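Local coordinates for dihydropteridine reductase (Dictyostelium discoideum, PDB 3ORF), which reduces quinonoid dihydropteridine to tetrahydropteridine with NADH or NADPH, probably regenerating the tetrahydrobiopterin cofactor of aromatic amino acid hydroxylases, at residues Ser22-Gly32 with Trp47-Asn57; Asn82-Cys93 with Lys132-Thr143. All coordinates share one frame; numbering follows the deposited sequence.

Interaction 1: Ser22-Gly32 with Trp47-Asn57. With NAD (nicotinamide-adenine-dinucleotide), chain E.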
loop_
_atom_site.group_PDB
_atom_site.type_symbol
_atom_site.label_atom_id
_atom_site.label_comp_id
_atom_site.label_asym_id
_atom_site.label_seq_id
_atom_site.Cartn_x
_atom_site.Cartn_y
_atom_site.Cartn_z
ATOM N N SER A 22 24.966 -12.826 -24.151
ATOM C CA SER A 22 25.099 -11.942 -22.932
ATOM C C SER A 22 23.779 -11.742 -22.107
ATOM O O SER A 22 22.694 -11.500 -22.646
ATOM C CB SER A 22 25.677 -10.590 -23.316
ATOM O OG SER A 22 25.863 -9.780 -22.158
ATOM N N LYS A 23 23.848 -11.865 -20.799
ATOM C CA LYS A 23 22.615 -11.719 -20.066
ATOM C C LYS A 23 22.504 -10.321 -19.465
ATOM O O LYS A 23 23.489 -9.757 -19.059
ATOM C CB LYS A 23 22.511 -12.809 -19.012
ATOM C CG LYS A 23 22.631 -14.245 -19.575
ATOM C CD LYS A 23 21.286 -14.853 -19.774
ATOM C CE LYS A 23 21.377 -16.343 -19.612
ATOM N NZ LYS A 23 20.151 -16.981 -20.155
ATOM N N ASN A 24 21.300 -9.761 -19.448
ATOM C CA ASN A 24 21.091 -8.428 -18.866
ATOM C C ASN A 24 20.383 -8.446 -17.523
ATOM O O ASN A 24 19.324 -9.091 -17.360
ATOM C CB ASN A 24 20.309 -7.535 -19.823
ATOM C CG ASN A 24 20.960 -7.475 -21.182
ATOM O OD1 ASN A 24 22.158 -7.495 -21.235
ATOM N ND2 ASN A 24 20.174 -7.404 -22.273
ATOM N N ILE A 25 20.921 -7.676 -16.573
ATOM C CA ILE A 25 20.165 -7.432 -15.363
ATOM C C ILE A 25 19.866 -5.948 -15.219
ATOM O O ILE A 25 20.742 -5.111 -15.405
ATOM C CB ILE A 25 20.859 -8.015 -14.094
ATOM C CG1 ILE A 25 20.100 -7.559 -12.829
ATOM C CG2 ILE A 25 22.303 -7.578 -13.995
ATOM C CD1 ILE A 25 20.768 -7.983 -11.477
ATOM N N LEU A 26 18.640 -5.628 -14.847
ATOM C CA LEU A 26 18.246 -4.252 -14.620
ATOM C C LEU A 26 17.852 -3.980 -13.194
ATOM O O LEU A 26 17.126 -4.774 -12.586
ATOM C CB LEU A 26 17.082 -3.919 -15.517
ATOM C CG LEU A 26 16.227 -2.719 -15.172
ATOM C CD1 LEU A 26 17.007 -1.543 -15.385
ATOM C CD2 LEU A 26 15.181 -2.683 -16.236
ATOM N N VAL A 27 18.335 -2.881 -12.632
ATOM C CA VAL A 27 18.192 -2.663 -11.200
ATOM C C VAL A 27 17.653 -1.245 -10.920
ATOM O O VAL A 27 18.338 -0.259 -11.235
ATOM C CB VAL A 27 19.522 -2.834 -10.444
ATOM C CG1 VAL A 27 19.289 -2.662 -8.917
ATOM C CG2 VAL A 27 20.236 -4.180 -10.771
ATOM N N LEU A 28 16.440 -1.167 -10.352
ATOM C CA LEU A 28 15.800 0.122 -10.020
ATOM C C LEU A 28 16.321 0.351 -8.630
ATOM O O LEU A 28 16.346 -0.609 -7.824
ATOM C CB LEU A 28 14.252 -0.025 -10.033
ATOM C CG LEU A 28 13.416 1.227 -9.745
ATOM C CD1 LEU A 28 13.744 2.318 -10.853
ATOM C CD2 LEU A 28 11.857 0.896 -9.698
ATOM N N GLY A 29 16.820 1.565 -8.337
ATOM C CA GLY A 29 17.527 1.742 -7.090
ATOM C C GLY A 29 18.972 1.334 -7.284
ATOM O O GLY A 29 19.712 1.047 -6.305
ATOM N N GLY A 30 19.368 1.233 -8.553
ATOM C CA GLY A 30 20.729 0.824 -8.880
ATOM C C GLY A 30 21.886 1.622 -8.289
ATOM O O GLY A 30 23.019 1.158 -8.354
ATOM N N SER A 31 21.641 2.763 -7.632
ATOM C CA SER A 31 22.776 3.488 -7.029
ATOM C C SER A 31 22.807 3.387 -5.525
ATOM O O SER A 31 23.777 3.885 -4.919
ATOM C CB SER A 31 22.739 4.969 -7.366
ATOM O OG SER A 31 22.876 5.145 -8.778
ATOM N N GLY A 32 21.767 2.772 -4.919
ATOM C CA GLY A 32 21.701 2.629 -3.445
ATOM C C GLY A 32 22.738 1.645 -2.957
ATOM O O GLY A 32 23.445 1.053 -3.783
ATOM N N TRP A 47 27.713 -10.379 -16.517
ATOM C CA TRP A 47 26.433 -9.942 -17.032
ATOM C C TRP A 47 26.568 -8.478 -17.425
ATOM O O TRP A 47 27.370 -7.722 -16.886
ATOM C CB TRP A 47 25.311 -10.108 -15.978
ATOM C CG TRP A 47 24.762 -11.517 -15.846
ATOM C CD1 TRP A 47 25.457 -12.655 -15.769
ATOM C CD2 TRP A 47 23.379 -11.878 -15.754
ATOM N NE1 TRP A 47 24.621 -13.742 -15.675
ATOM C CE2 TRP A 47 23.325 -13.289 -15.661
ATOM C CE3 TRP A 47 22.193 -11.146 -15.794
ATOM C CZ2 TRP A 47 22.116 -14.003 -15.574
ATOM C CZ3 TRP A 47 20.977 -11.835 -15.725
ATOM C CH2 TRP A 47 20.956 -13.266 -15.616
ATOM N N ASN A 48 25.736 -8.071 -18.355
ATOM C CA ASN A 48 25.591 -6.698 -18.682
ATOM C C ASN A 48 24.605 -6.113 -17.620
ATOM O O ASN A 48 23.542 -6.709 -17.311
ATOM C CB ASN A 48 25.033 -6.683 -20.085
ATOM C CG ASN A 48 25.238 -5.392 -20.783
ATOM O OD1 ASN A 48 24.320 -4.580 -20.853
ATOM N ND2 ASN A 48 26.444 -5.179 -21.326
ATOM N N THR A 49 24.982 -4.971 -17.036
ATOM C CA THR A 49 24.211 -4.338 -15.966
ATOM C C THR A 49 23.599 -2.995 -16.360
ATOM O O THR A 49 24.248 -2.203 -17.042
ATOM C CB THR A 49 25.103 -4.080 -14.763
ATOM O OG1 THR A 49 26.190 -3.221 -15.156
ATOM C CG2 THR A 49 25.626 -5.384 -14.216
ATOM N N ILE A 50 22.369 -2.728 -15.912
ATOM C CA ILE A 50 21.691 -1.457 -16.188
ATOM C C ILE A 50 21.090 -0.918 -14.883
ATOM O O ILE A 50 20.504 -1.706 -14.096
ATOM C CB ILE A 50 20.568 -1.624 -17.169
ATOM C CG1 ILE A 50 21.089 -2.136 -18.505
ATOM C CG2 ILE A 50 19.872 -0.317 -17.379
ATOM C CD1 ILE A 50 20.188 -3.091 -19.087
ATOM N N SER A 51 21.209 0.390 -14.644
ATOM C CA SER A 51 20.764 0.987 -13.377
ATOM C C SER A 51 19.838 2.161 -13.657
ATOM O O SER A 51 20.153 3.000 -14.490
ATOM C CB SER A 51 21.990 1.403 -12.515
ATOM O OG SER A 51 21.674 2.241 -11.406
ATOM N N ILE A 52 18.659 2.169 -13.020
ATOM C CA ILE A 52 17.801 3.355 -12.972
ATOM C C ILE A 52 17.760 3.815 -11.505
ATOM O O ILE A 52 17.547 3.007 -10.594
ATOM C CB ILE A 52 16.337 3.049 -13.464
ATOM C CG1 ILE A 52 16.302 2.458 -14.893
ATOM C CG2 ILE A 52 15.418 4.283 -13.328
ATOM C CD1 ILE A 52 14.965 1.651 -15.196
ATOM N N ASP A 53 17.969 5.101 -11.282
ATOM C CA ASP A 53 17.998 5.700 -9.935
ATOM C C ASP A 53 17.899 7.238 -10.089
ATOM O O ASP A 53 17.757 7.741 -11.254
ATOM C CB ASP A 53 19.240 5.249 -9.160
ATOM C CG ASP A 53 19.023 5.273 -7.667
ATOM O OD1 ASP A 53 18.303 6.187 -7.168
ATOM O OD2 ASP A 53 19.540 4.346 -6.977
ATOM N N PHE A 54 17.908 7.984 -8.973
ATOM C CA PHE A 54 17.852 9.473 -9.079
ATOM C C PHE A 54 19.192 10.073 -9.514
ATOM O O PHE A 54 19.247 11.155 -10.084
ATOM C CB PHE A 54 17.297 10.181 -7.820
ATOM C CG PHE A 54 15.901 9.735 -7.442
ATOM C CD1 PHE A 54 15.606 9.319 -6.138
ATOM C CD2 PHE A 54 14.874 9.670 -8.402
ATOM C CE1 PHE A 54 14.288 8.865 -5.797
ATOM C CE2 PHE A 54 13.567 9.195 -8.053
ATOM C CZ PHE A 54 13.298 8.827 -6.778
ATOM N N ARG A 55 20.261 9.332 -9.274
ATOM C CA ARG A 55 21.604 9.731 -9.675
ATOM C C ARG A 55 22.226 8.513 -10.426
ATOM O O ARG A 55 21.715 7.363 -10.331
ATOM C CB ARG A 55 22.394 10.194 -8.436
ATOM C CG ARG A 55 22.783 9.095 -7.493
ATOM C CD ARG A 55 22.878 9.558 -6.023
ATOM N NE ARG A 55 23.053 8.389 -5.130
ATOM C CZ ARG A 55 22.042 7.659 -4.633
ATOM N NH1 ARG A 55 20.777 7.986 -4.897
ATOM N NH2 ARG A 55 22.287 6.606 -3.865
ATOM N N GLU A 56 23.272 8.780 -11.199
ATOM C CA GLU A 56 23.890 7.774 -12.055
ATOM C C GLU A 56 24.634 6.739 -11.215
ATOM O O GLU A 56 25.069 7.034 -10.072
ATOM C CB GLU A 56 24.917 8.459 -13.023
ATOM C CG GLU A 56 24.396 9.682 -13.864
ATOM C CD GLU A 56 23.438 9.325 -15.052
ATOM O OE1 GLU A 56 23.336 10.151 -15.997
ATOM O OE2 GLU A 56 22.761 8.238 -15.037
ATOM N N ASN A 57 24.834 5.561 -11.801
ATOM C CA ASN A 57 25.753 4.569 -11.245
ATOM C C ASN A 57 26.784 4.303 -12.305
ATOM O O ASN A 57 26.537 3.468 -13.218
ATOM C CB ASN A 57 25.095 3.241 -10.858
ATOM C CG ASN A 57 26.109 2.264 -10.242
ATOM O OD1 ASN A 57 25.725 1.238 -9.654
ATOM N ND2 ASN A 57 27.420 2.576 -10.370
HETATM P PA NAD E . 19.613 3.220 -0.002
HETATM O O1A NAD E . 18.945 4.424 0.557
HETATM O O2A NAD E . 21.097 3.146 -0.104
HETATM O O5B NAD E . 19.135 3.118 -1.569
HETATM C C5B NAD E . 17.857 3.204 -2.085
HETATM C C4B NAD E . 18.018 3.724 -3.525
HETATM O O4B NAD E . 16.667 3.855 -4.058
HETATM C C3B NAD E . 18.590 5.167 -3.493
HETATM O O3B NAD E . 19.498 5.313 -4.559
HETATM C C2B NAD E . 17.421 6.049 -3.885
HETATM O O2B NAD E . 17.854 7.176 -4.666
HETATM C C1B NAD E . 16.617 5.083 -4.779
HETATM N N9A NAD E . 15.159 5.374 -4.867
HETATM C C8A NAD E . 14.384 5.787 -3.832
HETATM N N7A NAD E . 13.129 5.879 -4.297
HETATM C C5A NAD E . 13.106 5.564 -5.629
HETATM C C6A NAD E . 12.099 5.491 -6.641
HETATM N N6A NAD E . 10.819 5.863 -6.393
HETATM N N1A NAD E . 12.439 5.092 -7.901
HETATM C C2A NAD E . 13.701 4.797 -8.185
HETATM N N3A NAD E . 14.668 4.857 -7.245
HETATM C C4A NAD E . 14.415 5.257 -5.979
HETATM O O3 NAD E . 18.966 2.006 0.766
HETATM P PN NAD E . 19.461 0.562 0.936
HETATM O O1N NAD E . 20.051 0.561 2.313
HETATM O O2N NAD E . 20.177 0.019 -0.292
HETATM O O5D NAD E . 18.098 -0.312 1.045
HETATM C C5D NAD E . 17.550 -1.035 -0.064
HETATM C C4D NAD E . 16.150 -1.577 0.287
HETATM O O4D NAD E . 16.175 -2.174 1.611
HETATM C C3D NAD E . 15.003 -0.560 0.333
HETATM O O3D NAD E . 13.935 -1.113 -0.514
HETATM C C2D NAD E . 14.552 -0.548 1.800
HETATM O O2D NAD E . 13.147 -0.248 1.802
HETATM C C1D NAD E . 14.798 -2.046 2.086
HETATM N N1N NAD E . 14.625 -2.877 3.363
HETATM C C2N NAD E . 15.601 -2.960 4.453
HETATM C C3N NAD E . 15.285 -3.808 5.571
HETATM C C7N NAD E . 16.222 -4.013 6.793
HETATM O O7N NAD E . 15.746 -3.996 7.944
HETATM N N7N NAD E . 17.509 -4.273 6.478
HETATM C C4N NAD E . 14.082 -4.555 5.589
HETATM C C5N NAD E . 13.179 -4.486 4.521
HETATM C C6N NAD E . 13.449 -3.664 3.439
#
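The adenosine end of the NAD pocket is built where the glycine turn 29-32 meets the end of strand 48-53, and S31 and D53 join the two. The backbone N of S31 donates to D53 OD2 (2.7 Å), reaching it on the anti side and 16° out of the carboxylate plane. The same OD2 receives NAD O3B at 2.6 Å, while D53 OD1 takes NAD O2B at 2.7 Å, so one carboxylate grips both ribose hydroxyls. F54 N donates to OD1 on its anti lone pair, which helps to fix the rotation of the group. R55, extended from CG to NE, lays its guanidinium face on S31 CB, which lies over the centre, and NH1 donates to both O2B and O3B. S31 OG in turn donates to R55 O (2.9 Å) from above the carbonyl plane. An acidic residue ending the second strand and holding the adenosine ribose is the familiar NAD-binding feature of the Rossmann beta-alpha-beta unit, here strand 24-28, helix 33-44 and strand 48-53. The two strands run parallel, their axes 4.8 Å apart at the closest, with backbone bonds running from N48 N on K23 O up to I52 O, which accepts from both G29 N and G30 N. G30 CA sits 3.0 Å from S51 OG, and a CB here would collide with that hydroxyl as it stands. On the face shared by L26, L28, I50 and I52, L28 CD1 packs on I52 CG2 (3.6 Å) and also meets adenine C2A. With CG anti to the carbonyl carbon (chi1 -80°), W47 lays its indole face against K23, whose CB stands over the six-membered ring, 3.4 Å from the centroid; F42 meets the indole edge-to-face.

Interaction 2: Asn82-Cys93 with Lys132-Thr143. With NAD (nicotinamide-adenine-dinucleotide), chain E.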
loop_
_atom_site.group_PDB
_atom_site.type_symbol
_atom_site.label_atom_id
_atom_site.label_comp_id
_atom_site.label_asym_id
_atom_site.label_seq_id
_atom_site.Cartn_x
_atom_site.Cartn_y
_atom_site.Cartn_z
ATOM N N ASN A 82 14.180 0.581 -24.365
ATOM C CA ASN A 82 13.487 -0.146 -25.439
ATOM C C ASN A 82 14.108 0.213 -26.799
ATOM O O ASN A 82 14.632 -0.668 -27.492
ATOM C CB ASN A 82 11.993 0.228 -25.414
ATOM C CG ASN A 82 11.087 -0.927 -25.750
ATOM O OD1 ASN A 82 10.734 -1.740 -24.886
ATOM N ND2 ASN A 82 10.688 -1.000 -27.015
ATOM N N SER A 83 14.075 1.502 -27.151
ATOM C CA SER A 83 14.748 2.012 -28.370
ATOM C C SER A 83 16.266 1.704 -28.452
ATOM O O SER A 83 16.876 1.999 -29.445
ATOM C CB SER A 83 14.498 3.523 -28.533
ATOM O OG SER A 83 15.430 4.332 -27.798
ATOM N N LYS A 84 16.859 1.124 -27.402
ATOM C CA LYS A 84 18.253 0.637 -27.429
ATOM C C LYS A 84 18.282 -0.878 -27.648
ATOM O O LYS A 84 19.329 -1.511 -27.582
ATOM C CB LYS A 84 18.962 0.969 -26.102
ATOM C CG LYS A 84 19.563 2.350 -26.058
ATOM C CD LYS A 84 20.061 2.687 -24.669
ATOM C CE LYS A 84 21.462 3.333 -24.667
ATOM N NZ LYS A 84 21.635 4.528 -25.572
ATOM N N SER A 85 17.103 -1.463 -27.840
ATOM C CA SER A 85 16.957 -2.896 -28.084
ATOM C C SER A 85 17.325 -3.898 -26.943
ATOM O O SER A 85 17.541 -5.088 -27.198
ATOM C CB SER A 85 17.655 -3.293 -29.402
ATOM O OG SER A 85 17.201 -4.555 -29.836
ATOM N N ILE A 86 17.354 -3.483 -25.698
ATOM C CA ILE A 86 17.723 -4.493 -24.695
ATOM C C ILE A 86 16.496 -5.030 -23.952
ATOM O O ILE A 86 15.532 -4.289 -23.700
ATOM C CB ILE A 86 18.836 -4.002 -23.725
ATOM C CG1 ILE A 86 18.551 -2.576 -23.225
ATOM C CG2 ILE A 86 20.236 -3.978 -24.423
ATOM C CD1 ILE A 86 17.688 -2.551 -21.937
ATOM N N LYS A 87 16.517 -6.319 -23.657
ATOM C CA LYS A 87 15.498 -6.930 -22.810
ATOM C C LYS A 87 16.238 -7.528 -21.642
ATOM O O LYS A 87 17.448 -7.733 -21.735
ATOM C CB LYS A 87 14.750 -8.027 -23.575
ATOM C CG LYS A 87 13.908 -7.514 -24.727
ATOM C CD LYS A 87 12.869 -6.484 -24.250
ATOM C CE LYS A 87 11.760 -6.246 -25.285
ATOM N NZ LYS A 87 11.133 -4.920 -25.049
ATOM N N VAL A 88 15.571 -7.810 -20.537
ATOM C CA VAL A 88 16.368 -8.174 -19.384
ATOM C C VAL A 88 15.988 -9.505 -18.837
ATOM O O VAL A 88 14.817 -9.871 -18.873
ATOM C CB VAL A 88 16.471 -7.040 -18.277
ATOM C CG1 VAL A 88 16.761 -5.636 -18.896
ATOM C CG2 VAL A 88 15.304 -6.964 -17.401
ATOM N N ASP A 89 16.978 -10.248 -18.379
ATOM C CA ASP A 89 16.738 -11.589 -17.867
ATOM C C ASP A 89 16.402 -11.625 -16.355
ATOM O O ASP A 89 15.806 -12.613 -15.867
ATOM C CB ASP A 89 17.997 -12.425 -18.092
ATOM C CG ASP A 89 18.348 -12.591 -19.612
ATOM O OD1 ASP A 89 19.295 -11.890 -20.140
ATOM O OD2 ASP A 89 17.633 -13.343 -20.279
ATOM N N THR A 90 16.908 -10.622 -15.630
ATOM C CA THR A 90 16.659 -10.429 -14.249
ATOM C C THR A 90 16.397 -8.937 -13.979
ATOM O O THR A 90 17.165 -8.059 -14.426
ATOM C CB THR A 90 17.846 -10.837 -13.419
ATOM O OG1 THR A 90 17.997 -12.258 -13.473
ATOM C CG2 THR A 90 17.642 -10.379 -11.975
ATOM N N PHE A 91 15.296 -8.661 -13.272
ATOM C CA PHE A 91 14.986 -7.306 -12.830
ATOM C C PHE A 91 14.976 -7.289 -11.313
ATOM O O PHE A 91 14.434 -8.223 -10.689
ATOM C CB PHE A 91 13.626 -6.840 -13.357
ATOM C CG PHE A 91 13.158 -5.578 -12.695
ATOM C CD1 PHE A 91 13.570 -4.331 -13.174
ATOM C CD2 PHE A 91 12.394 -5.628 -11.504
ATOM C CE1 PHE A 91 13.226 -3.148 -12.495
ATOM C CE2 PHE A 91 12.005 -4.447 -10.850
ATOM C CZ PHE A 91 12.439 -3.184 -11.378
ATOM N N VAL A 92 15.587 -6.296 -10.687
ATOM C CA VAL A 92 15.581 -6.223 -9.192
ATOM C C VAL A 92 15.207 -4.837 -8.767
ATOM O O VAL A 92 15.789 -3.866 -9.248
ATOM C CB VAL A 92 16.960 -6.505 -8.605
ATOM C CG1 VAL A 92 16.927 -6.338 -7.026
ATOM C CG2 VAL A 92 17.416 -7.912 -8.978
ATOM N N CYS A 93 14.206 -4.681 -7.918
ATOM C CA CYS A 93 14.021 -3.339 -7.388
ATOM C C CYS A 93 14.662 -3.220 -6.023
ATOM O O CYS A 93 14.283 -3.919 -5.031
ATOM C CB CYS A 93 12.547 -2.974 -7.314
ATOM S SG CYS A 93 12.153 -1.423 -6.429
ATOM N N LYS A 132 7.190 -4.529 -19.465
ATOM C CA LYS A 132 7.685 -4.063 -20.795
ATOM C C LYS A 132 9.030 -4.655 -21.220
ATOM O O LYS A 132 9.224 -4.896 -22.401
ATOM C CB LYS A 132 7.727 -2.516 -20.930
ATOM C CG LYS A 132 6.350 -1.800 -21.028
ATOM C CD LYS A 132 5.452 -2.270 -22.185
ATOM C CE LYS A 132 4.266 -1.307 -22.446
ATOM N NZ LYS A 132 2.916 -1.937 -22.492
ATOM N N LEU A 133 9.947 -4.901 -20.277
ATOM C CA LEU A 133 11.333 -5.224 -20.642
ATOM C C LEU A 133 11.795 -6.640 -20.267
ATOM O O LEU A 133 12.927 -7.066 -20.668
ATOM C CB LEU A 133 12.297 -4.239 -19.984
ATOM C CG LEU A 133 12.181 -2.736 -20.292
ATOM C CD1 LEU A 133 13.247 -1.875 -19.560
ATOM C CD2 LEU A 133 12.207 -2.438 -21.816
ATOM N N LEU A 134 10.985 -7.375 -19.494
ATOM C CA LEU A 134 11.462 -8.658 -19.022
ATOM C C LEU A 134 11.369 -9.681 -20.157
ATOM O O LEU A 134 10.428 -9.653 -20.944
ATOM C CB LEU A 134 10.663 -9.103 -17.804
ATOM C CG LEU A 134 11.345 -10.140 -16.919
ATOM C CD1 LEU A 134 12.614 -9.525 -16.295
ATOM C CD2 LEU A 134 10.360 -10.746 -15.857
ATOM N N ASN A 135 12.388 -10.525 -20.292
ATOM C CA ASN A 135 12.348 -11.639 -21.244
ATOM C C ASN A 135 11.492 -12.749 -20.649
ATOM O O ASN A 135 11.365 -12.902 -19.382
ATOM C CB ASN A 135 13.724 -12.214 -21.407
ATOM C CG ASN A 135 14.571 -11.481 -22.456
ATOM O OD1 ASN A 135 14.062 -10.981 -23.452
ATOM N ND2 ASN A 135 15.867 -11.376 -22.181
ATOM N N GLN A 136 10.905 -13.537 -21.533
ATOM C CA GLN A 136 10.169 -14.713 -21.122
ATOM C C GLN A 136 11.147 -15.508 -20.243
ATOM O O GLN A 136 12.352 -15.482 -20.519
ATOM C CB GLN A 136 9.694 -15.552 -22.341
ATOM C CG GLN A 136 8.806 -14.679 -23.301
ATOM C CD GLN A 136 8.098 -15.472 -24.406
ATOM O OE1 GLN A 136 8.725 -16.190 -25.186
ATOM N NE2 GLN A 136 6.797 -15.332 -24.467
ATOM N N GLY A 137 10.627 -16.209 -19.232
ATOM C CA GLY A 137 11.472 -17.007 -18.346
ATOM C C GLY A 137 12.262 -16.155 -17.358
ATOM O O GLY A 137 12.992 -16.698 -16.537
ATOM N N GLY A 138 12.068 -14.834 -17.388
ATOM C CA GLY A 138 12.866 -13.883 -16.562
ATOM C C GLY A 138 12.628 -13.948 -15.057
ATOM O O GLY A 138 11.651 -14.566 -14.576
ATOM N N LEU A 139 13.498 -13.294 -14.299
ATOM C CA LEU A 139 13.401 -13.271 -12.870
ATOM C C LEU A 139 13.071 -11.849 -12.472
ATOM O O LEU A 139 13.745 -10.874 -12.911
ATOM C CB LEU A 139 14.737 -13.611 -12.247
ATOM C CG LEU A 139 14.769 -13.521 -10.708
ATOM C CD1 LEU A 139 13.813 -14.566 -10.141
ATOM C CD2 LEU A 139 16.195 -13.813 -10.267
ATOM N N PHE A 140 12.053 -11.711 -11.639
ATOM C CA PHE A 140 11.609 -10.394 -11.275
ATOM C C PHE A 140 11.546 -10.275 -9.750
ATOM O O PHE A 140 10.729 -10.954 -9.100
ATOM C CB PHE A 140 10.220 -10.189 -11.868
ATOM C CG PHE A 140 9.587 -8.904 -11.486
ATOM C CD1 PHE A 140 9.685 -7.794 -12.330
ATOM C CD2 PHE A 140 8.863 -8.801 -10.314
ATOM C CE1 PHE A 140 9.044 -6.596 -11.987
ATOM C CE2 PHE A 140 8.260 -7.621 -9.975
ATOM C CZ PHE A 140 8.365 -6.515 -10.803
ATOM N N VAL A 141 12.365 -9.417 -9.163
ATOM C CA VAL A 141 12.408 -9.389 -7.710
ATOM C C VAL A 141 12.156 -8.055 -7.123
ATOM O O VAL A 141 12.867 -7.154 -7.464
ATOM C CB VAL A 141 13.761 -9.900 -7.195
ATOM C CG1 VAL A 141 13.838 -9.839 -5.643
ATOM C CG2 VAL A 141 13.915 -11.362 -7.636
ATOM N N LEU A 142 11.173 -7.935 -6.189
ATOM C CA LEU A 142 11.034 -6.713 -5.406
ATOM C C LEU A 142 11.577 -6.910 -3.983
ATOM O O LEU A 142 11.434 -7.990 -3.389
ATOM C CB LEU A 142 9.554 -6.279 -5.343
ATOM C CG LEU A 142 8.814 -6.068 -6.666
ATOM C CD1 LEU A 142 7.391 -5.445 -6.490
ATOM C CD2 LEU A 142 9.698 -5.106 -7.478
ATOM N N THR A 143 12.167 -5.854 -3.417
ATOM C CA THR A 143 12.542 -5.804 -1.989
ATOM C C THR A 143 11.322 -5.434 -1.100
ATOM O O THR A 143 10.757 -4.297 -1.193
ATOM C CB THR A 143 13.691 -4.845 -1.755
ATOM O OG1 THR A 143 14.773 -5.222 -2.666
ATOM C CG2 THR A 143 14.225 -5.055 -0.327
HETATM P PA NAD E . 19.613 3.220 -0.002
HETATM O O1A NAD E . 18.945 4.424 0.557
HETATM O O2A NAD E . 21.097 3.146 -0.104
HETATM O O5B NAD E . 19.135 3.118 -1.569
HETATM C C5B NAD E . 17.857 3.204 -2.085
HETATM C C4B NAD E . 18.018 3.724 -3.525
HETATM O O4B NAD E . 16.667 3.855 -4.058
HETATM C C3B NAD E . 18.590 5.167 -3.493
HETATM O O3B NAD E . 19.498 5.313 -4.559
HETATM C C2B NAD E . 17.421 6.049 -3.885
HETATM O O2B NAD E . 17.854 7.176 -4.666
HETATM C C1B NAD E . 16.617 5.083 -4.779
HETATM N N9A NAD E . 15.159 5.374 -4.867
HETATM C C8A NAD E . 14.384 5.787 -3.832
HETATM N N7A NAD E . 13.129 5.879 -4.297
HETATM C C5A NAD E . 13.106 5.564 -5.629
HETATM C C6A NAD E . 12.099 5.491 -6.641
HETATM N N6A NAD E . 10.819 5.863 -6.393
HETATM N N1A NAD E . 12.439 5.092 -7.901
HETATM C C2A NAD E . 13.701 4.797 -8.185
HETATM N N3A NAD E . 14.668 4.857 -7.245
HETATM C C4A NAD E . 14.415 5.257 -5.979
HETATM O O3 NAD E . 18.966 2.006 0.766
HETATM P PN NAD E . 19.461 0.562 0.936
HETATM O O1N NAD E . 20.051 0.561 2.313
HETATM O O2N NAD E . 20.177 0.019 -0.292
HETATM O O5D NAD E . 18.098 -0.312 1.045
HETATM C C5D NAD E . 17.550 -1.035 -0.064
HETATM C C4D NAD E . 16.150 -1.577 0.287
HETATM O O4D NAD E . 16.175 -2.174 1.611
HETATM C C3D NAD E . 15.003 -0.560 0.333
HETATM O O3D NAD E . 13.935 -1.113 -0.514
HETATM C C2D NAD E . 14.552 -0.548 1.800
HETATM O O2D NAD E . 13.147 -0.248 1.802
HETATM C C1D NAD E . 14.798 -2.046 2.086
HETATM N N1N NAD E . 14.625 -2.877 3.363
HETATM C C2N NAD E . 15.601 -2.960 4.453
HETATM C C3N NAD E . 15.285 -3.808 5.571
HETATM C C7N NAD E . 16.222 -4.013 6.793
HETATM O O7N NAD E . 15.746 -3.996 7.944
HETATM N N7N NAD E . 17.509 -4.273 6.478
HETATM C C4N NAD E . 14.082 -4.555 5.589
HETATM C C5N NAD E . 13.179 -4.486 4.521
HETATM C C6N NAD E . 13.449 -3.664 3.439
#
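F91 and F140 lie side by side on one face of two adjacent parallel strands, their rings near parallel (21°) but slid apart so that they barely overlap; F91 CD2 comes 3.5 Å from F140 CE1. L142 CD2 reaches the edge of the F91 ring and packs on C93 CB (3.6 Å), and L134 CD1 closes the row from the other end against V88 CG2 and F91 CB. Behind these side chains, parallel pairing from D89 O to C93 O sets the register. At its end C93 O accepts twice, from T143 N and, in the carbonyl plane, from T143 OG1 at 2.7 Å; with OG1 so held, T143 CG2 faces the nicotinamide ribose of NAD. Polar groups border the opposite end. K87, bent at chi2 (-58°), carries NZ to K132 O (3.3 Å) at the end of helix 108-133, and N135 ND2 donates to D89 OD2 from above the carboxylate plane. Replacing K87 with an alanine would probably leave K132 O without this bond and uncover the backbone around L133 O, against which CD now lies. D89 OD1 is also taken by N24 N of the next strand. Helix 108-133 packs S126 and I129 on F91, helix 156-172 covers F140 and L142, and helix 213-225 lies against V92, L139 and V141 on the other face of the sheet.

Interactions 1 and 2 are neighbouring parts of the parallel portion of one mixed sheet, their centres 11 Å apart. Strand 24-28 of interaction 1 lies directly beside strand 88-93 of interaction 2: N24 ND2 is 2.8 Å from K87 O and N24 O is 2.8 Å from D89 N, both probable hydrogen bonds. The order is thus 48-53, 24-28, 88-93, 138-143, and the C-terminal ends of these strands line the NAD site. Interaction 1 serves the adenosine half, whereas interaction 2 reaches the nicotinamide ribose through T143. The T143 side chain is also about 7 Å from that of Y158, the predicted proton acceptor.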